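Local coordinates for cell division control protein 45 cdc45 putative (Entamoeba histolytica, PDB 6CC2) that probably acts in DNA replication as the Cdc45 subunit that joins MCM2-7 and GINS to form the replicative helicase, at residues A[391-394]-A[395-399]; A[328-332]-A[333-337]; A[2-5]-A[6-9]; A[502-505]-A[506-510]; A[408-411]-A[412-416]. One frame throughout, in Å; residues are numbered along the deposited sequence.

Contact 1: A[391-394]-A[395-399]; sequences EPYD and FGFAK
Tyr393 and Phe397 meet one turn apart near the beginning of the long helix 393-417, a clear case of an i to i+4 pair in which Tyr393 O and CB both meet the Phe397 ring. The backbone bonds come first. Phe397 N reaches Tyr393 O at 2.9 Å in a nearly straight bond (172° at the hydrogen), and Ala398 N repeats the pattern one residue on, with Asp394 O. The bonds just before are weaker. Phe395 N makes a weak bond to Pro392 O, 3.4 Å long, and another weak one to a water, which in turn donates to Glu391 O at 2.9 Å and so bridges the incoming turn.

Aromatic contacts make up the second group. Phe397 CG is anti to its carbonyl carbon (chi1 -62°), which turns the ring back over the preceding turn. One face of it receives Tyr393 CB in a CH-pi contact, 4.0 Å from the ring centroid, while Tyr393 O lies against that same face, nearer the rim. The tyrosine ring itself leads away to Ala357 and Ala360 of helix 354-364 and to Leu384 of helix 374-385, and so joins two neighbouring helices to this part of the helix. The ring of His264 stacks on Phe397.

The carboxylate of Asp394 makes a more distant, oblique approach. Its plane is inclined at 53° to the Phe397 ring, and the nearest atoms are OD1 and Phe397 CD2, 4.0 Å apart.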
# COMPACT_ATOMS: atom_id res chain seq x y z
N GLU A 391 -6.34 -20.16 7.42
CA GLU A 391 -7.75 -19.82 7.36
C GLU A 391 -8.04 -18.34 7.55
O GLU A 391 -8.93 -17.82 6.86
CB GLU A 391 -8.51 -20.64 8.41
CG GLU A 391 -8.62 -22.14 8.09
CD GLU A 391 -7.33 -22.92 8.32
OE1 GLU A 391 -6.40 -22.43 9.00
OE2 GLU A 391 -7.25 -24.07 7.83
N PRO A 392 -7.35 -17.60 8.43
CA PRO A 392 -7.67 -16.17 8.57
C PRO A 392 -7.54 -15.40 7.27
O PRO A 392 -8.22 -14.39 7.07
CB PRO A 392 -6.66 -15.69 9.62
CG PRO A 392 -6.40 -16.94 10.47
CD PRO A 392 -6.40 -18.07 9.47
N TYR A 393 -6.63 -15.82 6.38
CA TYR A 393 -6.42 -15.07 5.15
C TYR A 393 -7.62 -15.13 4.22
O TYR A 393 -7.75 -14.26 3.35
CB TYR A 393 -5.18 -15.60 4.41
CG TYR A 393 -3.89 -15.02 4.98
CD1 TYR A 393 -3.45 -13.76 4.61
CD2 TYR A 393 -3.13 -15.73 5.90
CE1 TYR A 393 -2.30 -13.22 5.12
CE2 TYR A 393 -1.98 -15.20 6.43
CZ TYR A 393 -1.57 -13.94 6.04
OH TYR A 393 -0.42 -13.41 6.56
N ASP A 394 -8.52 -16.09 4.41
CA ASP A 394 -9.68 -16.19 3.52
C ASP A 394 -10.50 -14.91 3.54
O ASP A 394 -10.99 -14.47 2.48
CB ASP A 394 -10.54 -17.39 3.90
CG ASP A 394 -9.91 -18.70 3.50
OD1 ASP A 394 -9.00 -18.68 2.64
OD2 ASP A 394 -10.32 -19.75 4.03
N PHE A 395 -10.68 -14.31 4.72
CA PHE A 395 -11.47 -13.08 4.82
C PHE A 395 -10.80 -11.95 4.03
O PHE A 395 -11.49 -11.17 3.35
CB PHE A 395 -11.63 -12.69 6.29
CG PHE A 395 -12.51 -11.49 6.51
CD1 PHE A 395 -13.89 -11.60 6.44
CD2 PHE A 395 -11.95 -10.25 6.78
CE1 PHE A 395 -14.69 -10.50 6.65
CE2 PHE A 395 -12.75 -9.14 6.98
CZ PHE A 395 -14.12 -9.27 6.91
N GLY A 396 -9.48 -11.84 4.12
CA GLY A 396 -8.77 -10.82 3.35
C GLY A 396 -8.83 -11.07 1.86
O GLY A 396 -9.02 -10.13 1.09
N PHE A 397 -8.65 -12.32 1.43
CA PHE A 397 -8.80 -12.65 0.02
C PHE A 397 -10.19 -12.25 -0.47
O PHE A 397 -10.34 -11.64 -1.53
CB PHE A 397 -8.59 -14.14 -0.23
CG PHE A 397 -7.21 -14.66 0.13
CD1 PHE A 397 -6.10 -13.83 0.14
CD2 PHE A 397 -7.04 -16.00 0.45
CE1 PHE A 397 -4.85 -14.34 0.48
CE2 PHE A 397 -5.80 -16.51 0.78
CZ PHE A 397 -4.70 -15.67 0.78
N ALA A 398 -11.22 -12.57 0.32
CA ALA A 398 -12.59 -12.28 -0.12
C ALA A 398 -12.83 -10.78 -0.23
O ALA A 398 -13.47 -10.32 -1.19
CB ALA A 398 -13.60 -12.91 0.85
N LYS A 399 -12.34 -10.01 0.76
CA LYS A 399 -12.54 -8.57 0.71
C LYS A 399 -11.83 -7.97 -0.50
O LYS A 399 -12.39 -7.11 -1.20
CB LYS A 399 -12.03 -7.92 1.99
CG LYS A 399 -12.35 -6.43 2.09
CD LYS A 399 -11.86 -5.83 3.43
CE LYS A 399 -12.16 -4.34 3.52
NZ LYS A 399 -11.68 -3.75 4.81
O HOH W 1 -11.13 -15.91 7.22

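Contact 2: A[328-332]-A[333-337]; sequences YSKFY and HFENL
Ser329, His333 and Phe334 show how a helix can be closed by a turn that folds an aromatic ring back onto it. Helix 315-331 ends here, and His333, with a positive phi of 57°, turns the chain round. Ser329 O then takes the N-H of Phe334 at 2.9 Å, on a lone pair in the carbonyl plane, a bond that spans five residues.

Phe334 CG sits between its own backbone N and carbonyl carbon (chi1 50°), and this brings the ring over the helix backbone. Ser329 CA meets its face in a CH-pi contact, 3.6 Å from the centroid, and Tyr332 CB touches CE2 at 3.5 Å. Ile277 and Leu281 of helix 275-281 also touch this ring, while Ser329 OG turns to Glu326 O.

The imidazole of His333 lies across the last carbonyls of the helix, with Lys330 O over one face, 3.6 Å above the ring plane. Glu335 folds in as well, its CD 3.3 Å from Ser329 O. Carbonyl oxygens at the helix end lie near both groups; their partial negative charge may slightly favour a protonated His333 and a higher pKa for Glu335, though solvent should weaken both effects.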
# COMPACT_ATOMS: atom_id res chain seq x y z
N TYR A 328 2.41 -14.39 -24.67
CA TYR A 328 1.73 -13.09 -24.61
C TYR A 328 2.61 -12.05 -23.93
O TYR A 328 2.63 -10.88 -24.32
CB TYR A 328 0.40 -13.21 -23.86
CG TYR A 328 -0.63 -14.10 -24.51
CD1 TYR A 328 -0.64 -14.33 -25.88
CD2 TYR A 328 -1.62 -14.70 -23.74
CE1 TYR A 328 -1.60 -15.14 -26.46
CE2 TYR A 328 -2.57 -15.51 -24.30
CZ TYR A 328 -2.56 -15.73 -25.66
OH TYR A 328 -3.53 -16.54 -26.20
N SER A 329 3.37 -12.46 -22.91
CA SER A 329 4.14 -11.49 -22.13
C SER A 329 5.24 -10.87 -22.97
O SER A 329 5.62 -9.72 -22.74
CB SER A 329 4.73 -12.16 -20.89
OG SER A 329 5.79 -13.03 -21.25
N LYS A 330 5.77 -11.61 -23.94
CA LYS A 330 6.78 -11.04 -24.83
C LYS A 330 6.14 -10.17 -25.90
O LYS A 330 6.69 -9.13 -26.27
CB LYS A 330 7.60 -12.17 -25.47
CG LYS A 330 8.48 -12.92 -24.49
CD LYS A 330 9.19 -14.10 -25.15
CE LYS A 330 8.25 -15.28 -25.36
NZ LYS A 330 8.94 -16.44 -25.99
N PHE A 331 4.97 -10.57 -26.40
CA PHE A 331 4.30 -9.81 -27.45
C PHE A 331 3.78 -8.48 -26.93
O PHE A 331 3.96 -7.44 -27.57
CB PHE A 331 3.16 -10.65 -28.04
CG PHE A 331 2.53 -10.06 -29.27
CD1 PHE A 331 1.56 -9.08 -29.16
CD2 PHE A 331 2.90 -10.50 -30.53
CE1 PHE A 331 0.98 -8.54 -30.29
CE2 PHE A 331 2.32 -9.96 -31.66
CZ PHE A 331 1.35 -8.98 -31.54
N TYR A 332 3.15 -8.49 -25.75
CA TYR A 332 2.57 -7.30 -25.15
C TYR A 332 3.48 -6.67 -24.11
O TYR A 332 3.04 -5.74 -23.40
CB TYR A 332 1.22 -7.64 -24.50
CG TYR A 332 0.16 -8.10 -25.48
CD1 TYR A 332 -0.54 -7.18 -26.25
CD2 TYR A 332 -0.14 -9.44 -25.63
CE1 TYR A 332 -1.51 -7.59 -27.15
CE2 TYR A 332 -1.12 -9.87 -26.52
CZ TYR A 332 -1.80 -8.94 -27.28
OH TYR A 332 -2.76 -9.36 -28.16
N HIS A 333 4.69 -7.18 -23.93
CA HIS A 333 5.69 -6.58 -23.04
C HIS A 333 5.20 -6.43 -21.60
O HIS A 333 5.17 -5.34 -21.02
CB HIS A 333 6.16 -5.24 -23.61
CG HIS A 333 6.70 -5.33 -25.00
ND1 HIS A 333 5.98 -4.94 -26.11
CD2 HIS A 333 7.89 -5.80 -25.46
CE1 HIS A 333 6.71 -5.15 -27.19
NE2 HIS A 333 7.86 -5.67 -26.83
N PHE A 334 4.83 -7.56 -21.01
CA PHE A 334 4.67 -7.65 -19.56
C PHE A 334 5.47 -8.83 -19.03
O PHE A 334 4.99 -9.66 -18.26
CB PHE A 334 3.20 -7.69 -19.11
CG PHE A 334 2.33 -8.72 -19.81
CD1 PHE A 334 2.30 -10.03 -19.39
CD2 PHE A 334 1.49 -8.34 -20.85
CE1 PHE A 334 1.49 -10.96 -20.00
CE2 PHE A 334 0.67 -9.25 -21.47
CZ PHE A 334 0.66 -10.58 -21.05
N GLU A 335 6.76 -8.87 -19.39
CA GLU A 335 7.63 -9.95 -18.94
C GLU A 335 7.84 -9.93 -17.44
O GLU A 335 8.16 -10.97 -16.85
CB GLU A 335 8.99 -9.85 -19.63
CG GLU A 335 8.95 -9.97 -21.16
CD GLU A 335 8.64 -8.65 -21.86
OE1 GLU A 335 8.26 -7.67 -21.19
OE2 GLU A 335 8.79 -8.60 -23.10
N ASN A 336 7.70 -8.76 -16.80
CA ASN A 336 7.77 -8.65 -15.34
C ASN A 336 6.57 -9.31 -14.65
O ASN A 336 6.47 -9.26 -13.42
CB ASN A 336 7.86 -7.20 -14.89
CG ASN A 336 9.25 -6.64 -15.01
OD1 ASN A 336 10.22 -7.37 -15.10
ND2 ASN A 336 9.34 -5.31 -15.04
N LEU A 337 5.65 -9.89 -15.41
CA LEU A 337 4.61 -10.69 -14.77
C LEU A 337 5.22 -11.90 -14.06
O LEU A 337 4.66 -12.40 -13.08
CB LEU A 337 3.59 -11.14 -15.79
CG LEU A 337 2.43 -11.97 -15.26
CD1 LEU A 337 1.62 -11.20 -14.24
CD2 LEU A 337 1.57 -12.40 -16.42

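Contact 3: A[2-5]-A[6-9]; sequences IING and TSFE
Gly5 and Phe8 face each other in a pair of successive turns that carries the chain from strand 2-3 into helix 8-20, a local strand-to-helix connection at the edge of the parallel sheet. Two i to i+3 backbone bonds shape it, closing type I turns at residues 4-7 and 5-8. Ser7 N binds Asn4 O at 2.9 Å, and Phe8 N binds Gly5 O at 3.2 Å. Neither donor uses a lone-pair direction: they stand 41° and 69° out of the respective carbonyl planes.

The ring of Phe8 covers one side of the turn. With its CG anti to the carbonyl carbon (chi1 -70°), the ring folds back over the glycine, whose CA sits almost exactly above its centre, 3.5 Å from the centroid. This is a CH-pi contact, and it brings ring and backbone together without an intervening side chain. Phe8 CD1 meanwhile comes to 3.2 Å from Asn4 O.

Two side-chain pairs add to the turn. Ile3 CG2 packs on Ser7 CB at 3.7 Å, and the amide end of Asn4 lies obliquely against the CG2 methyl of the exposed Thr6. Two waters add bridges: one links Asn4 N with Ser7 OG, and another donates to Gly5 O at 2.8 Å while accepting from Glu9 N.

Beyond the turn, the backbone of Ile3 pairs with Leu124 and Thr126 alongside strand 122-125, and Phe8 packs against Ile125 of that strand and against Ile189 and Lys192 of helix 182-192.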
# COMPACT_ATOMS: atom_id res chain seq x y z
N ILE A 2 21.51 10.93 10.91
CA ILE A 2 21.35 9.59 10.33
C ILE A 2 21.91 8.56 11.31
O ILE A 2 23.06 8.69 11.77
CB ILE A 2 22.06 9.49 8.98
CG1 ILE A 2 21.45 10.47 7.97
CG2 ILE A 2 22.00 8.06 8.45
CD1 ILE A 2 20.03 10.19 7.63
N ILE A 3 21.10 7.56 11.64
CA ILE A 3 21.51 6.44 12.49
C ILE A 3 21.65 5.22 11.58
O ILE A 3 20.72 4.88 10.85
CB ILE A 3 20.48 6.15 13.60
CG1 ILE A 3 20.19 7.42 14.41
CG2 ILE A 3 20.98 5.05 14.52
CD1 ILE A 3 21.41 8.11 14.96
N ASN A 4 22.81 4.58 11.63
CA ASN A 4 23.08 3.41 10.82
C ASN A 4 23.40 2.23 11.74
O ASN A 4 23.30 2.32 12.96
CB ASN A 4 24.22 3.69 9.83
CG ASN A 4 25.57 3.76 10.50
OD1 ASN A 4 25.92 4.75 11.15
ND2 ASN A 4 26.36 2.70 10.35
N GLY A 5 23.81 1.11 11.14
CA GLY A 5 23.98 -0.12 11.90
C GLY A 5 25.01 -0.02 13.00
O GLY A 5 24.90 -0.73 14.01
N THR A 6 26.03 0.81 12.82
CA THR A 6 27.04 0.95 13.86
C THR A 6 26.48 1.53 15.15
O THR A 6 27.18 1.47 16.18
CB THR A 6 28.19 1.83 13.35
OG1 THR A 6 29.31 1.70 14.23
CG2 THR A 6 27.76 3.28 13.28
N SER A 7 25.27 2.07 15.14
CA SER A 7 24.66 2.68 16.32
C SER A 7 23.48 1.89 16.87
O SER A 7 22.89 2.32 17.86
CB SER A 7 24.19 4.11 15.99
OG SER A 7 25.28 4.90 15.51
N PHE A 8 23.12 0.76 16.25
CA PHE A 8 21.94 0.04 16.70
C PHE A 8 22.10 -0.48 18.13
O PHE A 8 21.15 -0.49 18.91
CB PHE A 8 21.63 -1.13 15.76
CG PHE A 8 21.14 -0.73 14.39
CD1 PHE A 8 20.81 0.58 14.09
CD2 PHE A 8 21.01 -1.69 13.40
CE1 PHE A 8 20.35 0.93 12.83
CE2 PHE A 8 20.56 -1.35 12.13
CZ PHE A 8 20.24 -0.03 11.85
N GLU A 9 23.31 -0.93 18.47
CA GLU A 9 23.55 -1.45 19.82
C GLU A 9 23.33 -0.36 20.86
O GLU A 9 22.62 -0.56 21.85
CB GLU A 9 24.96 -2.02 19.91
CG GLU A 9 25.23 -2.76 21.21
CD GLU A 9 26.64 -3.31 21.31
OE1 GLU A 9 27.39 -3.19 20.31
OE2 GLU A 9 27.00 -3.84 22.37
O HOH W 2 25.18 5.87 13.17
O HOH W 3 25.35 -1.48 16.71

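Contact 4: A[502-505]-A[506-510]; sequences TQTA and QNMKI
Ala505 and Ile510 come together at the end of helix 494-508, in a Schellman motif whose C-prime residue is Lys509. Backbone bonds define it. Ile510 N reaches back to Ala505 O at 3.1 Å, and Lys509 N makes a weak bond to Gln506 O. The positive phi of Lys509 (56°) is what turns the chain enough for both. Before the cap, ordinary helical bonds run from Gln506 N to Thr502 O, Asn507 N to Gln503 O and Met508 N to Thr504 O, each 2.9 Å long.

Apolar contact seals the end. Ala505 CB and Ile510 CG1 touch at 3.7 Å, the hydrophobic pairing across the closing turn that commonly accompanies a Schellman motif. Ile510 CG1, between its backbone N and carbonyl carbon (chi1 57°), also comes within 3.5 Å of Ala505 CA. The isoleucine packs further on Thr522 and Ile524 of strand 519-525.

Side chains lying over carbonyls form the third group. Met508, a selenomethionine, brings CG to 3.3 Å from Thr504 O, then bends at chi2 (-63°), and its side chain packs on Lys531 and Ala535 of helix 529-537. With its amide unsuitably angled for a hydrogen bond, Asn507 places CG 3.2 Å from Gln503 O.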
# COMPACT_ATOMS: atom_id res chain seq x y z
N THR A 502 -6.16 22.18 -1.45
CA THR A 502 -6.64 22.77 -0.21
C THR A 502 -6.88 24.27 -0.37
O THR A 502 -7.83 24.81 0.18
CB THR A 502 -5.67 22.50 0.94
OG1 THR A 502 -4.39 23.05 0.66
CG2 THR A 502 -5.54 21.03 1.16
N GLN A 503 -6.03 24.95 -1.15
CA GLN A 503 -6.24 26.37 -1.42
C GLN A 503 -7.56 26.60 -2.15
O GLN A 503 -8.26 27.60 -1.89
CB GLN A 503 -5.07 26.94 -2.21
CG GLN A 503 -3.80 27.12 -1.40
CD GLN A 503 -2.63 27.62 -2.23
OE1 GLN A 503 -2.81 28.25 -3.27
NE2 GLN A 503 -1.41 27.35 -1.76
N THR A 504 -7.93 25.70 -3.06
CA THR A 504 -9.22 25.81 -3.74
C THR A 504 -10.36 25.72 -2.74
O THR A 504 -11.29 26.55 -2.75
CB THR A 504 -9.35 24.73 -4.82
OG1 THR A 504 -8.27 24.84 -5.75
CG2 THR A 504 -10.67 24.88 -5.54
N ALA A 505 -10.31 24.71 -1.87
CA ALA A 505 -11.31 24.60 -0.81
C ALA A 505 -11.38 25.87 0.03
O ALA A 505 -12.47 26.35 0.37
CB ALA A 505 -11.01 23.40 0.07
N GLN A 506 -10.21 26.44 0.38
CA GLN A 506 -10.22 27.67 1.17
C GLN A 506 -10.88 28.81 0.42
O GLN A 506 -11.66 29.59 1.01
CB GLN A 506 -8.79 28.05 1.55
CG GLN A 506 -8.40 27.72 2.98
CD GLN A 506 -9.21 28.47 4.02
OE1 GLN A 506 -9.42 27.99 5.13
NE2 GLN A 506 -9.68 29.67 3.66
N ASN A 507 -10.59 28.95 -0.87
CA ASN A 507 -11.18 30.03 -1.65
C ASN A 507 -12.69 29.85 -1.79
O ASN A 507 -13.42 30.85 -1.85
CB ASN A 507 -10.54 30.09 -3.04
CG ASN A 507 -9.09 30.48 -2.99
OD1 ASN A 507 -8.64 31.07 -2.02
ND2 ASN A 507 -8.34 30.14 -4.03
N MSE A 508 -13.16 28.61 -1.85
CA MSE A 508 -14.57 28.32 -1.99
C MSE A 508 -15.29 28.28 -0.66
O MSE A 508 -16.52 28.21 -0.61
CB MSE A 508 -14.75 26.99 -2.70
CG MSE A 508 -14.26 26.96 -4.16
SE MSE A 508 -15.26 28.21 -5.25
CE MSE A 508 -14.09 29.76 -5.18
N LYS A 509 -14.52 28.32 0.43
CA LYS A 509 -15.06 28.19 1.79
C LYS A 509 -15.85 26.89 1.95
O LYS A 509 -16.96 26.86 2.49
CB LYS A 509 -15.89 29.41 2.18
CG LYS A 509 -15.60 29.93 3.57
CD LYS A 509 -14.17 30.43 3.71
CE LYS A 509 -13.90 30.99 5.08
NZ LYS A 509 -14.09 29.98 6.15
N ILE A 510 -15.26 25.81 1.48
CA ILE A 510 -15.75 24.46 1.72
C ILE A 510 -14.76 23.74 2.62
O ILE A 510 -13.58 24.09 2.71
CB ILE A 510 -15.97 23.68 0.40
CG1 ILE A 510 -14.69 23.62 -0.43
CG2 ILE A 510 -17.10 24.33 -0.39
CD1 ILE A 510 -14.85 22.91 -1.77

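Contact 5: A[408-411]-A[412-416]; sequences VETG and IILLL
Ile412 lies along the carbonyl of Val408, and its atoms can be taken in order. CB is 3.4 Å from Val408 O, the oxygen that also accepts the N-H of Ile412 at 2.9 Å. CG1 comes closer to that oxygen, at 3.1 Å, a tight approach for carbon and oxygen, because it is anti to the carbonyl carbon (chi1 -70°) and so points toward the N-terminal end of the helix and the residue four places earlier. The chain then runs on extended (chi2 172°), and the terminal CD1 passes the oxygen to meet a methyl, Val408 CG1, at 3.6 Å. The two side chains approach at a slant, and both continue onto Phe272 of helix 267-273 and onto Trp284.

The i to i+4 bonds are those of an alpha-helix, here the later part of helix 393-417. Leu414 N bonds to Thr410 O and Leu415 N to Gly411 O, each at 3.0 Å, whereas Ile413 N to Glu409 O is a weak bond of 3.5 Å. Ile413 nevertheless follows the pattern of Ile412, its CG1 and CD1 lying over Glu409 O.

On another face of the helix Thr410 and Leu414 run side by side in the same direction, with CG2 of the threonine 4.0 Å from CD1 of the leucine. Both touch Leu437 of helix 435-441, and Leu414 also meets Leu450 of helix 444-462. The hydroxyl of Thr410 turns from this apolar strip to its own helix, where OG1 is hydrogen-bonded to the carbonyl oxygen of Asn406.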
# COMPACT_ATOMS: atom_id res chain seq x y z
N VAL A 408 -13.37 -2.41 -10.65
CA VAL A 408 -13.09 -2.58 -12.07
C VAL A 408 -14.37 -2.41 -12.89
O VAL A 408 -14.39 -1.70 -13.90
CB VAL A 408 -12.42 -3.94 -12.33
CG1 VAL A 408 -12.44 -4.27 -13.84
CG2 VAL A 408 -11.03 -3.94 -11.81
N GLU A 409 -15.46 -3.04 -12.44
CA GLU A 409 -16.72 -2.92 -13.17
C GLU A 409 -17.15 -1.46 -13.28
O GLU A 409 -17.47 -0.97 -14.37
CB GLU A 409 -17.80 -3.75 -12.48
CG GLU A 409 -19.18 -3.64 -13.12
CD GLU A 409 -20.23 -4.47 -12.41
OE1 GLU A 409 -20.54 -5.58 -12.91
OE2 GLU A 409 -20.73 -4.03 -11.36
N THR A 410 -17.21 -0.75 -12.14
CA THR A 410 -17.60 0.66 -12.19
C THR A 410 -16.59 1.48 -12.98
O THR A 410 -16.96 2.34 -13.79
CB THR A 410 -17.71 1.20 -10.76
OG1 THR A 410 -18.63 0.41 -10.00
CG2 THR A 410 -18.17 2.66 -10.75
N GLY A 411 -15.30 1.22 -12.76
CA GLY A 411 -14.27 2.06 -13.33
C GLY A 411 -14.24 1.99 -14.84
O GLY A 411 -14.07 3.01 -15.51
N ILE A 412 -14.41 0.79 -15.38
CA ILE A 412 -14.48 0.62 -16.83
C ILE A 412 -15.60 1.47 -17.40
O ILE A 412 -15.42 2.16 -18.41
CB ILE A 412 -14.68 -0.87 -17.19
CG1 ILE A 412 -13.42 -1.66 -16.89
CG2 ILE A 412 -15.08 -1.00 -18.66
CD1 ILE A 412 -13.60 -3.17 -17.04
N ILE A 413 -16.78 1.44 -16.76
CA ILE A 413 -17.91 2.24 -17.24
C ILE A 413 -17.53 3.71 -17.28
O ILE A 413 -17.76 4.41 -18.27
CB ILE A 413 -19.16 2.00 -16.37
CG1 ILE A 413 -19.64 0.55 -16.53
CG2 ILE A 413 -20.27 2.97 -16.72
CD1 ILE A 413 -20.69 0.14 -15.52
N LEU A 414 -16.94 4.21 -16.19
CA LEU A 414 -16.68 5.64 -16.10
C LEU A 414 -15.63 6.10 -17.11
O LEU A 414 -15.76 7.17 -17.69
CB LEU A 414 -16.25 6.01 -14.68
CG LEU A 414 -17.35 5.87 -13.63
CD1 LEU A 414 -16.79 6.13 -12.24
CD2 LEU A 414 -18.51 6.79 -13.91
N LEU A 415 -14.58 5.30 -17.31
CA LEU A 415 -13.58 5.69 -18.30
C LEU A 415 -14.15 5.66 -19.72
O LEU A 415 -13.59 6.30 -20.61
CB LEU A 415 -12.37 4.77 -18.22
CG LEU A 415 -11.50 4.90 -16.95
CD1 LEU A 415 -10.27 4.03 -17.11
CD2 LEU A 415 -11.11 6.34 -16.66
N LEU A 416 -15.24 4.93 -19.93
CA LEU A 416 -15.89 4.89 -21.25
C LEU A 416 -17.00 5.92 -21.38
O LEU A 416 -17.18 6.49 -22.47
CB LEU A 416 -16.46 3.49 -21.50
CG LEU A 416 -15.50 2.41 -21.98
CD1 LEU A 416 -14.15 2.52 -21.31
CD2 LEU A 416 -16.10 1.03 -21.71

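All five contacts are partly buried, yet they sample different stages of a helix. Contacts 1 and 5 share helix 393-417, near its beginning and in its later part; the former is aromatic and water-bridged, the latter almost wholly aliphatic. Contact 1 lies nearest the centre of the chain, about 17 Å from it, yet most of its touching residues are exposed, whereas half of those in contact 5 are buried. Contacts 2 and 4 are both helix ends turned by a positive-phi residue, one closed by an aromatic ring, the other by a Schellman motif with an Ala-Ile contact. Contact 3 instead leads from a strand into a helix, across the chain's centre from contact 5. Contact 4 lies farthest out.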